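Local coordinates for putative cytochrome P450 120 (Synechocystis sp., PDB 2VE3), which binds heme and retinoic acid and probably acts as a cytochrome P450 monooxygenase, inserting oxygen into its substrate, at residues Ser261-Phe266 with Leu399-Phe404. Residues are numbered along the deposited sequence; the frame is centred on the assembly and turned at random.
Sequences SALSSF and LEMKLF
Leu263 reaches across to Met401 and Phe404 where two of the core helices of the cytochrome P450 fold pack together: the long helix I (241-272) and helix L (394-411), which follows the loop of the probable heme-ligating cysteine, Cys391. Over 261-266 and 399-404 the axes come within 10.4 Å at 31°. The leucine splits its branches between two partners. Leu263 CD2 presses on the opposite helix itself, 3.8 Å from Met401 CA and equally near Met401 CG, while Leu263 CD1 lies over one face of the Phe404 ring, displaced toward its rim, 4.1 Å from Phe404 CG. Phe404 gets there because its CG is anti to the backbone N (chi1 177°), which carries the ring across to helix I; there Phe266 CD2 lies at the edge of the Phe404 ring, near its plane, 4.4 Å from Phe404 CE2. The end of Glu400 comes nearer than its base, putting Glu400 OE2 4.2 Å from Leu263 CD1, and the side chain also touches Thr151 and Val154 of helix 143-159. Met401 links this buried, mostly apolar interface to the cofactor: its side chain touches the heme. That side chain is extended through chi2 and then bends at chi3 (-83°), with Met401 SD 3.7 Å from Ala262 CB.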
loop_
_atom_site.group_PDB
_atom_site.type_symbol
_atom_site.label_atom_id
_atom_site.label_comp_id
_atom_site.label_asym_id
_atom_site.label_seq_id
_atom_site.Cartn_x
_atom_site.Cartn_y
_atom_site.Cartn_z
ATOM N N SER A 261 6.566 -2.986 -1.878
ATOM C CA SER A 261 7.144 -2.465 -0.641
ATOM C C SER A 261 7.108 -3.487 0.532
ATOM O O SER A 261 8.150 -3.775 1.135
ATOM C CB SER A 261 6.486 -1.136 -0.269
ATOM O OG SER A 261 7.093 -0.573 0.873
ATOM N N ALA A 262 5.933 -4.053 0.828
ATOM C CA ALA A 262 5.803 -4.978 1.959
ATOM C C ALA A 262 6.777 -6.159 1.837
ATOM O O ALA A 262 7.410 -6.542 2.820
ATOM C CB ALA A 262 4.361 -5.464 2.126
ATOM N N LEU A 263 6.909 -6.709 0.627
ATOM C CA LEU A 263 7.752 -7.903 0.418
ATOM C C LEU A 263 9.237 -7.607 0.351
ATOM O O LEU A 263 10.015 -8.455 0.766
ATOM C CB LEU A 263 7.338 -8.703 -0.822
ATOM C CG LEU A 263 5.879 -9.123 -1.020
ATOM C CD1 LEU A 263 5.808 -9.967 -2.286
ATOM C CD2 LEU A 263 5.277 -9.866 0.182
ATOM N N SER A 264 9.641 -6.452 -0.206
ATOM C CA SER A 264 11.041 -6.023 -0.086
ATOM C C SER A 264 11.383 -5.780 1.380
ATOM O O SER A 264 12.478 -6.146 1.818
ATOM C CB SER A 264 11.393 -4.780 -0.917
ATOM O OG SER A 264 10.476 -3.722 -0.710
ATOM N N SER A 265 10.453 -5.172 2.120
ATOM C CA SER A 265 10.624 -4.971 3.570
ATOM C C SER A 265 10.816 -6.289 4.303
ATOM O O SER A 265 11.710 -6.390 5.125
ATOM C CB SER A 265 9.463 -4.200 4.184
ATOM O OG SER A 265 9.362 -2.915 3.589
ATOM N N PHE A 266 9.975 -7.283 4.000
ATOM C CA PHE A 266 10.080 -8.627 4.599
ATOM C C PHE A 266 11.409 -9.291 4.245
ATOM O O PHE A 266 12.027 -9.982 5.070
ATOM C CB PHE A 266 8.916 -9.525 4.138
ATOM C CG PHE A 266 9.014 -10.948 4.627
ATOM C CD1 PHE A 266 8.455 -11.318 5.852
ATOM C CD2 PHE A 266 9.689 -11.912 3.874
ATOM C CE1 PHE A 266 8.562 -12.620 6.316
ATOM C CE2 PHE A 266 9.815 -13.234 4.347
ATOM C CZ PHE A 266 9.240 -13.577 5.569
ATOM N N LEU A 399 -2.764 -12.232 2.563
ATOM C CA LEU A 399 -2.655 -13.482 1.819
ATOM C C LEU A 399 -1.332 -13.594 1.054
ATOM O O LEU A 399 -0.603 -14.571 1.229
ATOM C CB LEU A 399 -3.815 -13.637 0.824
ATOM C CG LEU A 399 -3.797 -14.924 -0.005
ATOM C CD1 LEU A 399 -4.167 -16.109 0.866
ATOM C CD2 LEU A 399 -4.756 -14.820 -1.179
ATOM N N GLU A 400 -1.031 -12.594 0.222
ATOM C CA GLU A 400 0.167 -12.641 -0.618
ATOM C C GLU A 400 1.454 -12.575 0.209
ATOM O O GLU A 400 2.430 -13.231 -0.119
ATOM C CB GLU A 400 0.154 -11.535 -1.686
ATOM C CG GLU A 400 1.234 -11.721 -2.755
ATOM C CD GLU A 400 1.181 -10.730 -3.905
ATOM O OE1 GLU A 400 0.087 -10.206 -4.239
ATOM O OE2 GLU A 400 2.257 -10.501 -4.506
ATOM N N MET A 401 1.446 -11.784 1.274
ATOM C CA MET A 401 2.582 -11.697 2.186
ATOM C C MET A 401 2.827 -13.047 2.870
ATOM O O MET A 401 3.966 -13.510 2.973
ATOM C CB MET A 401 2.335 -10.604 3.225
ATOM C CG MET A 401 2.461 -9.181 2.696
ATOM S SD MET A 401 2.310 -7.929 3.985
ATOM C CE MET A 401 0.527 -7.786 4.131
ATOM N N LYS A 402 1.750 -13.687 3.322
ATOM C CA LYS A 402 1.869 -14.949 4.059
ATOM C C LYS A 402 2.335 -16.078 3.157
ATOM O O LYS A 402 3.276 -16.770 3.487
ATOM C CB LYS A 402 0.558 -15.311 4.745
ATOM C CG LYS A 402 0.744 -15.810 6.157
ATOM C CD LYS A 402 -0.472 -16.546 6.683
ATOM C CE LYS A 402 -1.485 -15.613 7.300
ATOM N NZ LYS A 402 -2.204 -16.279 8.441
ATOM N N LEU A 403 1.695 -16.249 2.005
ATOM C CA LEU A 403 2.149 -17.246 1.020
ATOM C C LEU A 403 3.611 -17.061 0.622
ATOM O O LEU A 403 4.368 -18.023 0.640
ATOM C CB LEU A 403 1.245 -17.250 -0.221
ATOM C CG LEU A 403 1.335 -18.303 -1.341
ATOM C CD1 LEU A 403 1.615 -19.725 -0.868
ATOM C CD2 LEU A 403 0.047 -18.290 -2.120
ATOM N N PHE A 404 3.999 -15.832 0.274
ATOM C CA PHE A 404 5.377 -15.547 -0.151
ATOM C C PHE A 404 6.384 -15.834 0.965
ATOM O O PHE A 404 7.418 -16.449 0.737
ATOM C CB PHE A 404 5.531 -14.087 -0.594
ATOM C CG PHE A 404 6.933 -13.716 -0.964
ATOM C CD1 PHE A 404 7.395 -13.911 -2.258
ATOM C CD2 PHE A 404 7.797 -13.179 -0.021
ATOM C CE1 PHE A 404 8.705 -13.566 -2.612
ATOM C CE2 PHE A 404 9.106 -12.829 -0.359
ATOM C CZ PHE A 404 9.559 -13.020 -1.661
#